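Local coordinates for protein caspase-3 (Porites astreoides, PDB 6WI4) that probably cleaves proteins after aspartate as a cysteine protease of the caspase family, acting in the apoptosis of a reef-building coral, at residues A[13-18]-A[81-86]; A[48-53]-A[226-231]; A[196-201]-A[213-218]. All coordinates share one frame; numbering follows the deposited sequence.

Contact 1 of 3, residues A[13-18]-A[81-86]; sequences IAVIIN and DAFIFS
Val15 and Ser86 meet at the tight end of a parallel pairing between strands 13-18 and 83-88, neighbours inside the main sheet of the caspase fold; the short axes lie 4.5 Å apart and 3° from parallel. Val15 O is gripped twice, by Ser86 N and by Ser86 OG, each at 2.8 Å, the hydroxyl coming in the carbonyl plane on a lone pair. A chi1 of 64° tucks OG back between its own N and carbonyl carbon, where it reaches Val15 O and presses against Ile16 CG1 at 3.3 Å. Ile17 N bonds Ser86 O, while Val15 N gives Ile84 O a nearly straight bond of 2.9 Å (167°). Ala14 CB butts against Ile84 CB on the face under helix 36-49. On the other face, toward helix 62-73, Ile17 CD1 reaches Phe85 CZ at 3.7 Å. At the looser start Ile13 O still accepts from Ile84 N, but Ile13 N and Ala82 O, 4.1 Å apart and not directly bonded, are bridged by a water that accepts from the first and donates to the second. With an alanine at Ser86, Val15 O would probably keep just its main-chain donor in this pairing, and a small gap would open beside Ile16 CG1. This implies a buried seam in which the main-chain groups turned toward each other are paired, a hydroxyl doubling one bond and a water spanning the looser end.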
loop_
_atom_site.group_PDB
_atom_site.type_symbol
_atom_site.label_atom_id
_atom_site.label_comp_id
_atom_site.label_asym_id
_atom_site.label_seq_id
_atom_site.Cartn_x
_atom_site.Cartn_y
_atom_site.Cartn_z
ATOM N N ILE A 13 0.281 -10.213 -10.340
ATOM C CA ILE A 13 -0.602 -10.452 -9.205
ATOM C C ILE A 13 -0.613 -9.208 -8.334
ATOM O O ILE A 13 0.424 -8.552 -8.149
ATOM C CB ILE A 13 -0.147 -11.685 -8.409
ATOM C CG1 ILE A 13 -0.178 -12.930 -9.304
ATOM C CG2 ILE A 13 -1.021 -11.895 -7.166
ATOM C CD1 ILE A 13 0.604 -14.085 -8.741
ATOM N N ALA A 14 -1.787 -8.879 -7.797
ATOM C CA ALA A 14 -1.934 -7.788 -6.837
ATOM C C ALA A 14 -2.607 -8.343 -5.593
ATOM O O ALA A 14 -3.764 -8.766 -5.651
ATOM C CB ALA A 14 -2.752 -6.633 -7.420
ATOM N N VAL A 15 -1.893 -8.345 -4.490
ATOM C CA VAL A 15 -2.402 -8.833 -3.211
ATOM C C VAL A 15 -2.989 -7.675 -2.411
ATOM O O VAL A 15 -2.383 -6.602 -2.314
ATOM C CB VAL A 15 -1.282 -9.517 -2.408
ATOM C CG1 VAL A 15 -1.779 -9.880 -1.010
ATOM C CG2 VAL A 15 -0.753 -10.732 -3.156
ATOM N N ILE A 16 -4.161 -7.895 -1.813
ATOM C CA ILE A 16 -4.748 -6.981 -0.831
ATOM C C ILE A 16 -4.999 -7.759 0.444
ATOM O O ILE A 16 -5.775 -8.723 0.439
ATOM C CB ILE A 16 -6.064 -6.361 -1.324
ATOM C CG1 ILE A 16 -5.847 -5.602 -2.626
ATOM C CG2 ILE A 16 -6.662 -5.457 -0.244
ATOM C CD1 ILE A 16 -7.170 -5.223 -3.290
ATOM N N ILE A 17 -4.380 -7.328 1.537
ATOM C CA ILE A 17 -4.642 -7.877 2.861
ATOM C C ILE A 17 -5.380 -6.811 3.654
ATOM O O ILE A 17 -4.870 -5.706 3.852
ATOM C CB ILE A 17 -3.349 -8.325 3.552
ATOM C CG1 ILE A 17 -2.737 -9.498 2.767
ATOM C CG2 ILE A 17 -3.647 -8.739 4.989
ATOM C CD1 ILE A 17 -1.319 -9.848 3.176
ATOM N N ASN A 18 -6.596 -7.134 4.081
ATOM C CA ASN A 18 -7.521 -6.183 4.686
ATOM C C ASN A 18 -7.792 -6.620 6.122
ATOM O O ASN A 18 -8.589 -7.537 6.350
ATOM C CB ASN A 18 -8.807 -6.141 3.869
ATOM C CG ASN A 18 -9.838 -5.219 4.454
ATOM O OD1 ASN A 18 -9.582 -4.031 4.640
ATOM N ND2 ASN A 18 -11.021 -5.760 4.758
ATOM N N ASP A 81 4.734 -8.799 -15.720
ATOM C CA ASP A 81 5.594 -7.628 -15.823
ATOM C C ASP A 81 5.838 -6.928 -14.494
ATOM O O ASP A 81 6.762 -6.111 -14.407
ATOM C CB ASP A 81 4.982 -6.597 -16.781
ATOM C CG ASP A 81 5.020 -7.041 -18.238
ATOM O OD1 ASP A 81 5.960 -7.770 -18.620
ATOM O OD2 ASP A 81 4.099 -6.648 -18.977
ATOM N N ALA A 82 5.034 -7.205 -13.472
ATOM C CA ALA A 82 5.050 -6.397 -12.257
ATOM C C ALA A 82 4.387 -7.186 -11.138
ATOM O O ALA A 82 3.756 -8.216 -11.377
ATOM C CB ALA A 82 4.338 -5.060 -12.481
ATOM N N PHE A 83 4.515 -6.678 -9.908
ATOM C CA PHE A 83 3.886 -7.286 -8.735
ATOM C C PHE A 83 3.408 -6.184 -7.809
ATOM O O PHE A 83 4.113 -5.191 -7.620
ATOM C CB PHE A 83 4.857 -8.210 -7.985
ATOM C CG PHE A 83 4.310 -8.756 -6.689
ATOM C CD1 PHE A 83 3.297 -9.703 -6.697
ATOM C CD2 PHE A 83 4.819 -8.334 -5.470
ATOM C CE1 PHE A 83 2.789 -10.205 -5.502
ATOM C CE2 PHE A 83 4.317 -8.829 -4.275
ATOM C CZ PHE A 83 3.297 -9.771 -4.295
ATOM N N ILE A 84 2.224 -6.367 -7.219
ATOM C CA ILE A 84 1.652 -5.414 -6.267
ATOM C C ILE A 84 1.336 -6.137 -4.969
ATOM O O ILE A 84 0.721 -7.209 -4.991
ATOM C CB ILE A 84 0.381 -4.754 -6.827
ATOM C CG1 ILE A 84 0.745 -3.786 -7.949
ATOM C CG2 ILE A 84 -0.423 -4.066 -5.705
ATOM C CD1 ILE A 84 -0.471 -3.167 -8.632
ATOM N N PHE A 85 1.721 -5.532 -3.844
ATOM C CA PHE A 85 1.331 -5.986 -2.513
ATOM C C PHE A 85 0.763 -4.802 -1.746
ATOM O O PHE A 85 1.391 -3.744 -1.692
ATOM C CB PHE A 85 2.527 -6.579 -1.758
ATOM C CG PHE A 85 2.208 -7.019 -0.362
ATOM C CD1 PHE A 85 2.238 -6.115 0.696
ATOM C CD2 PHE A 85 1.916 -8.342 -0.098
ATOM C CE1 PHE A 85 1.948 -6.517 1.979
ATOM C CE2 PHE A 85 1.626 -8.753 1.198
ATOM C CZ PHE A 85 1.654 -7.840 2.230
ATOM N N SER A 86 -0.407 -4.973 -1.136
ATOM C CA SER A 86 -0.995 -3.880 -0.372
ATOM C C SER A 86 -1.564 -4.428 0.926
ATOM O O SER A 86 -2.059 -5.554 0.977
ATOM C CB SER A 86 -2.083 -3.144 -1.177
ATOM O OG SER A 86 -3.186 -4.004 -1.469
HETATM O O HOH W 1 3.127 -10.658 -10.162
#

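Contact 2 of 3, residues A[48-53]-A[226-231]; sequences RALKFD and LYFFPE
At the end of helix 36-49 the backbone closes in a Schellman motif, Lys51 taking a positive phi of 80°, and Leu50 just before it comes within 6.7 Å of Phe228, CA to CA. This joins one of the helices flanking the caspase sheet to the C-terminal tail, and no direct hydrogen bond links the two segments; side chains and one water do the work. Leu50 is the wedge between two phenylalanines. Its CD1 sits over the face of the Phe228 ring in a CH-pi contact, 4.0 Å from the centroid and 12° off the normal. Leu226 CD2 covers the opposite face, and the ring is thus held between two leucine methyls. A third neighbour comes in at its edge, where Phe52 CE1 lies 4.1 Å from Phe228 CE1 and the two aromatic side chains cross at about a right angle. Met124, Ile186 and Met189 add further apolar cover to Phe228, which is buried. The other methyl, Leu50 CD2, sits in the corner between Phe228 CG and Phe229 CE2, 4.0 Å from each. The Phe229 ring lies nearer the surface and is touched along its rim: Lys51, straight as far as CD (chi2 178°), brings that atom to 3.8 Å from Phe229 CE1, and Ala49 O lies in the ring plane 3.7 Å from Phe229 CZ. The polar main chain between the two rings is not left idle. Phe228 O accepts a bond from Arg11 NH1 and a second from a water near the plane of its own ring, which donates at 2.8 Å to Phe228 O and at 2.8 Å to Leu50 O.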
loop_
_atom_site.group_PDB
_atom_site.type_symbol
_atom_site.label_atom_id
_atom_site.label_comp_id
_atom_site.label_asym_id
_atom_site.label_seq_id
_atom_site.Cartn_x
_atom_site.Cartn_y
_atom_site.Cartn_z
ATOM N N ARG A 48 -7.733 -4.280 -10.518
ATOM C CA ARG A 48 -8.307 -4.971 -11.675
ATOM C C ARG A 48 -8.269 -4.090 -12.919
ATOM O O ARG A 48 -7.948 -4.567 -14.016
ATOM C CB ARG A 48 -9.747 -5.402 -11.373
ATOM C CG ARG A 48 -9.828 -6.570 -10.408
ATOM C CD ARG A 48 -11.235 -7.178 -10.317
ATOM N NE ARG A 48 -12.250 -6.210 -9.894
ATOM C CZ ARG A 48 -12.684 -6.075 -8.642
ATOM N NH1 ARG A 48 -12.189 -6.851 -7.684
ATOM N NH2 ARG A 48 -13.611 -5.167 -8.349
ATOM N N ALA A 49 -8.609 -2.806 -12.768
ATOM C CA ALA A 49 -8.594 -1.888 -13.903
ATOM C C ALA A 49 -7.188 -1.662 -14.440
ATOM O O ALA A 49 -7.025 -1.352 -15.628
ATOM C CB ALA A 49 -9.230 -0.565 -13.505
ATOM N N LEU A 50 -6.163 -1.798 -13.594
ATOM C CA LEU A 50 -4.784 -1.720 -14.053
ATOM C C LEU A 50 -4.288 -3.039 -14.643
ATOM O O LEU A 50 -3.103 -3.150 -14.978
ATOM C CB LEU A 50 -3.876 -1.284 -12.896
ATOM C CG LEU A 50 -4.196 0.061 -12.254
ATOM C CD1 LEU A 50 -3.277 0.289 -11.056
ATOM C CD2 LEU A 50 -4.038 1.179 -13.264
ATOM N N LYS A 51 -5.170 -4.045 -14.728
ATOM C CA LYS A 51 -4.958 -5.316 -15.417
ATOM C C LYS A 51 -4.136 -6.287 -14.576
ATOM O O LYS A 51 -3.399 -7.110 -15.115
ATOM C CB LYS A 51 -4.325 -5.093 -16.804
ATOM C CG LYS A 51 -5.194 -4.222 -17.724
ATOM C CD LYS A 51 -4.538 -3.965 -19.074
ATOM C CE LYS A 51 -4.452 -5.235 -19.904
ATOM N NZ LYS A 51 -5.787 -5.812 -20.219
ATOM N N PHE A 52 -4.318 -6.251 -13.259
ATOM C CA PHE A 52 -3.708 -7.222 -12.367
ATOM C C PHE A 52 -4.717 -8.294 -11.957
ATOM O O PHE A 52 -5.935 -8.084 -11.977
ATOM C CB PHE A 52 -3.131 -6.528 -11.125
ATOM C CG PHE A 52 -1.846 -5.782 -11.395
ATOM C CD1 PHE A 52 -1.866 -4.584 -12.092
ATOM C CD2 PHE A 52 -0.618 -6.282 -10.964
ATOM C CE1 PHE A 52 -0.682 -3.889 -12.361
ATOM C CE2 PHE A 52 0.568 -5.595 -11.235
ATOM C CZ PHE A 52 0.531 -4.404 -11.937
ATOM N N ASP A 53 -4.173 -9.449 -11.588
ATOM C CA ASP A 53 -4.915 -10.577 -11.021
ATOM C C ASP A 53 -4.970 -10.360 -9.513
ATOM O O ASP A 53 -3.960 -10.524 -8.823
ATOM C CB ASP A 53 -4.201 -11.872 -11.412
ATOM C CG ASP A 53 -4.766 -13.126 -10.746
ATOM O OD1 ASP A 53 -5.738 -13.066 -9.967
ATOM O OD2 ASP A 53 -4.211 -14.207 -11.038
ATOM N N LEU A 226 7.435 4.260 -14.200
ATOM C CA LEU A 226 6.432 3.199 -14.199
ATOM C C LEU A 226 5.141 3.797 -14.743
ATOM O O LEU A 226 4.421 4.496 -14.030
ATOM C CB LEU A 226 6.238 2.619 -12.801
ATOM C CG LEU A 226 5.578 1.242 -12.648
ATOM C CD1 LEU A 226 5.649 0.800 -11.194
ATOM C CD2 LEU A 226 4.148 1.227 -13.136
ATOM N N TYR A 227 4.859 3.517 -16.008
ATOM C CA TYR A 227 3.574 3.817 -16.621
ATOM C C TYR A 227 2.753 2.538 -16.684
ATOM O O TYR A 227 3.236 1.515 -17.176
ATOM C CB TYR A 227 3.753 4.367 -18.035
ATOM C CG TYR A 227 4.359 5.746 -18.138
ATOM C CD1 TYR A 227 3.562 6.881 -18.041
ATOM C CD2 TYR A 227 5.711 5.909 -18.373
ATOM C CE1 TYR A 227 4.107 8.146 -18.161
ATOM C CE2 TYR A 227 6.264 7.172 -18.496
ATOM C CZ TYR A 227 5.455 8.281 -18.386
ATOM O OH TYR A 227 5.996 9.543 -18.500
ATOM N N PHE A 228 1.515 2.600 -16.191
ATOM C CA PHE A 228 0.653 1.424 -16.254
ATOM C C PHE A 228 0.167 1.141 -17.672
ATOM O O PHE A 228 -0.179 -0.006 -17.972
ATOM C CB PHE A 228 -0.523 1.585 -15.282
ATOM C CG PHE A 228 -0.123 1.425 -13.843
ATOM C CD1 PHE A 228 0.131 0.174 -13.320
ATOM C CD2 PHE A 228 0.045 2.533 -13.033
ATOM C CE1 PHE A 228 0.520 0.019 -12.002
ATOM C CE2 PHE A 228 0.437 2.390 -11.713
ATOM C CZ PHE A 228 0.675 1.143 -11.193
ATOM N N PHE A 229 0.173 2.137 -18.555
ATOM C CA PHE A 229 -0.257 1.970 -19.945
ATOM C C PHE A 229 0.716 2.722 -20.835
ATOM O O PHE A 229 0.397 3.780 -21.386
ATOM C CB PHE A 229 -1.694 2.454 -20.126
ATOM C CG PHE A 229 -2.672 1.701 -19.270
ATOM C CD1 PHE A 229 -3.181 0.484 -19.694
ATOM C CD2 PHE A 229 -3.045 2.187 -18.026
ATOM C CE1 PHE A 229 -4.070 -0.230 -18.903
ATOM C CE2 PHE A 229 -3.939 1.471 -17.219
ATOM C CZ PHE A 229 -4.447 0.264 -17.661
ATOM N N PRO A 230 1.931 2.200 -20.989
ATOM C CA PRO A 230 2.969 2.958 -21.702
ATOM C C PRO A 230 2.644 3.186 -23.161
ATOM O O PRO A 230 3.249 4.068 -23.782
ATOM C CB PRO A 230 4.229 2.097 -21.524
ATOM C CG PRO A 230 3.748 0.748 -21.145
ATOM C CD PRO A 230 2.422 0.904 -20.482
ATOM N N GLU A 231 1.681 2.450 -23.720
ATOM C CA GLU A 231 1.289 2.664 -25.107
ATOM C C GLU A 231 0.707 4.052 -25.338
ATOM O O GLU A 231 0.674 4.515 -26.483
ATOM C CB GLU A 231 0.281 1.593 -25.531
ATOM C CG GLU A 231 -1.032 1.641 -24.763
ATOM C CD GLU A 231 -1.067 0.676 -23.592
ATOM O OE1 GLU A 231 -2.157 0.118 -23.326
ATOM O OE2 GLU A 231 -0.012 0.480 -22.941
HETATM O O HOH W 2 -0.846 -1.840 -16.006
#

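Contact 3 of 3, residues A[196-201]-A[213-218]; sequences MVSTYK and RQVSSV
Arg213 supplies the direct hydrogen bonds to segment 196-201, aimed at main-chain oxygens. Its NE gives Tyr200 O a bond of 2.9 Å (153°), and NH1 makes a weak one to Ser198 O, also 2.9 Å; both oxygens lie at the guanidinium edge. Bends at chi2 (-63°) and chi3 (-57°) curl the chain back over the turn that carries them. A water accepts from Gln214 N at 2.9 Å and lies within bonding distance of Val197 O and Tyr200 O. Ser198 CA adds a C-H...O contact to Gln214 O at 3.3 Å. Among the non-polar touches, Val197 CG1 rests 3.7 Å from Gln214 CG, along an extended side chain whose amide is engaged elsewhere, with Ser152 O and Trp160 N. Lys201 runs alongside Arg213: Lys201 CG lies 3.6 Å from Arg213 NE. Further out, the lysine CE sits over one guanidinium face. The like charges stay apart, Lys201 NZ 5.2 Å from Arg213 NH2, which would probably ease their repulsion. The turn is braced from within, because Met196 O receives both the N and the OG1 of Thr199. A type I beta turn from Val197 to Tyr200 thus ends helix 186-197, and the contact closes the neck of the long loop before the last strand of the caspase sheet, a loop that in related caspases borders the substrate groove.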
loop_
_atom_site.group_PDB
_atom_site.type_symbol
_atom_site.label_atom_id
_atom_site.label_comp_id
_atom_site.label_asym_id
_atom_site.label_seq_id
_atom_site.Cartn_x
_atom_site.Cartn_y
_atom_site.Cartn_z
ATOM N N MET A 196 -3.034 15.871 -2.315
ATOM C CA MET A 196 -4.417 15.740 -1.865
ATOM C C MET A 196 -4.490 15.387 -0.380
ATOM O O MET A 196 -5.251 16.005 0.374
ATOM C CB MET A 196 -5.118 14.687 -2.725
ATOM C CG MET A 196 -6.603 14.541 -2.501
ATOM S SD MET A 196 -7.303 13.465 -3.782
ATOM C CE MET A 196 -6.771 14.284 -5.274
ATOM N N VAL A 197 -3.700 14.404 0.065
ATOM C CA VAL A 197 -3.705 14.029 1.480
ATOM C C VAL A 197 -3.352 15.224 2.354
ATOM O O VAL A 197 -3.905 15.399 3.449
ATOM C CB VAL A 197 -2.751 12.841 1.723
ATOM C CG1 VAL A 197 -2.532 12.621 3.206
ATOM C CG2 VAL A 197 -3.318 11.568 1.078
ATOM N N SER A 198 -2.439 16.077 1.875
ATOM C CA SER A 198 -1.941 17.231 2.611
ATOM C C SER A 198 -2.978 18.341 2.764
ATOM O O SER A 198 -2.659 19.364 3.380
ATOM C CB SER A 198 -0.690 17.770 1.916
ATOM O OG SER A 198 0.400 16.870 2.080
ATOM N N THR A 199 -4.187 18.177 2.225
ATOM C CA THR A 199 -5.242 19.166 2.435
ATOM C C THR A 199 -6.270 18.739 3.478
ATOM O O THR A 199 -7.038 19.590 3.946
ATOM C CB THR A 199 -5.957 19.493 1.114
ATOM O OG1 THR A 199 -6.686 18.354 0.643
ATOM C CG2 THR A 199 -4.951 19.932 0.050
ATOM N N TYR A 200 -6.297 17.460 3.857
ATOM C CA TYR A 200 -7.290 16.961 4.803
ATOM C C TYR A 200 -7.039 17.516 6.205
ATOM O O TYR A 200 -5.896 17.734 6.615
ATOM C CB TYR A 200 -7.242 15.431 4.881
ATOM C CG TYR A 200 -7.982 14.630 3.830
ATOM C CD1 TYR A 200 -7.368 14.275 2.638
ATOM C CD2 TYR A 200 -9.264 14.152 4.078
ATOM C CE1 TYR A 200 -8.035 13.520 1.679
ATOM C CE2 TYR A 200 -9.941 13.396 3.133
ATOM C CZ TYR A 200 -9.320 13.080 1.938
ATOM O OH TYR A 200 -9.995 12.319 1.006
ATOM N N LYS A 201 -8.123 17.700 6.960
ATOM C CA LYS A 201 -8.055 17.991 8.391
ATOM C C LYS A 201 -8.990 17.035 9.111
ATOM O O LYS A 201 -10.126 16.845 8.672
ATOM C CB LYS A 201 -8.470 19.437 8.704
ATOM C CG LYS A 201 -7.503 20.495 8.236
ATOM C CD LYS A 201 -8.022 21.896 8.561
ATOM C CE LYS A 201 -7.086 22.967 8.004
ATOM N NZ LYS A 201 -7.656 24.328 8.217
ATOM N N ARG A 213 -3.497 16.701 10.766
ATOM C CA ARG A 213 -3.117 16.717 9.355
ATOM C C ARG A 213 -2.389 15.428 8.978
ATOM O O ARG A 213 -2.106 14.575 9.822
ATOM C CB ARG A 213 -2.238 17.936 9.058
ATOM C CG ARG A 213 -2.760 19.234 9.686
ATOM C CD ARG A 213 -4.125 19.632 9.125
ATOM N NE ARG A 213 -4.073 19.764 7.680
ATOM C CZ ARG A 213 -3.567 20.807 7.028
ATOM N NH1 ARG A 213 -3.535 20.792 5.705
ATOM N NH2 ARG A 213 -3.097 21.865 7.687
ATOM N N GLN A 214 -2.071 15.308 7.689
ATOM C CA GLN A 214 -1.347 14.140 7.204
ATOM C C GLN A 214 -0.590 14.483 5.929
ATOM O O GLN A 214 -1.004 15.341 5.150
ATOM C CB GLN A 214 -2.307 12.973 6.955
ATOM C CG GLN A 214 -1.637 11.633 6.708
ATOM C CD GLN A 214 -2.638 10.504 6.771
ATOM O OE1 GLN A 214 -3.502 10.483 7.653
ATOM N NE2 GLN A 214 -2.544 9.563 5.832
ATOM N N VAL A 215 0.532 13.783 5.739
ATOM C CA VAL A 215 1.392 13.872 4.565
ATOM C C VAL A 215 1.744 12.440 4.212
ATOM O O VAL A 215 2.131 11.679 5.102
ATOM C CB VAL A 215 2.673 14.675 4.881
ATOM C CG1 VAL A 215 3.690 14.564 3.784
ATOM C CG2 VAL A 215 2.333 16.136 5.160
ATOM N N SER A 216 1.576 12.051 2.947
ATOM C CA SER A 216 1.972 10.699 2.559
ATOM C C SER A 216 3.396 10.730 2.020
ATOM O O SER A 216 3.946 11.791 1.712
ATOM C CB SER A 216 1.007 10.102 1.529
ATOM O OG SER A 216 0.870 10.919 0.377
ATOM N N SER A 217 4.022 9.557 1.955
ATOM C CA SER A 217 5.427 9.507 1.574
ATOM C C SER A 217 5.675 8.312 0.670
ATOM O O SER A 217 5.056 7.260 0.832
ATOM C CB SER A 217 6.338 9.446 2.808
ATOM O OG SER A 217 6.071 8.312 3.612
ATOM N N VAL A 218 6.575 8.476 -0.293
ATOM C CA VAL A 218 6.937 7.384 -1.183
ATOM C C VAL A 218 8.427 7.129 -1.042
ATOM O O VAL A 218 9.223 8.075 -1.018
ATOM C CB VAL A 218 6.537 7.670 -2.647
ATOM C CG1 VAL A 218 7.099 8.980 -3.176
ATOM C CG2 VAL A 218 6.969 6.517 -3.539
HETATM O O HOH W 3 -3.377 17.063 5.752
#

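In the fold
Contacts 1 and 2 adjoin, their centres 13 Å apart: Asp53 O probably accepts from Ala14 N, and Phe52 packs on Ala14 and Ile84. The residues after helix 36-49 run into strand 53-58, which pairs with strand 13-18. Along the chain the segments of these two contacts alternate. Contact 3 lies about 23 Å from contact 1 and 25 Å from contact 2, centre to centre, without touching either, and is nested within the loop that contact 2 closes. In the caspase fold, contact 1 is in the core of the six-stranded sheet, contact 2 packs the C-terminal tail on a flanking helix end, and contact 3 closes the loop before edge strand 217-220.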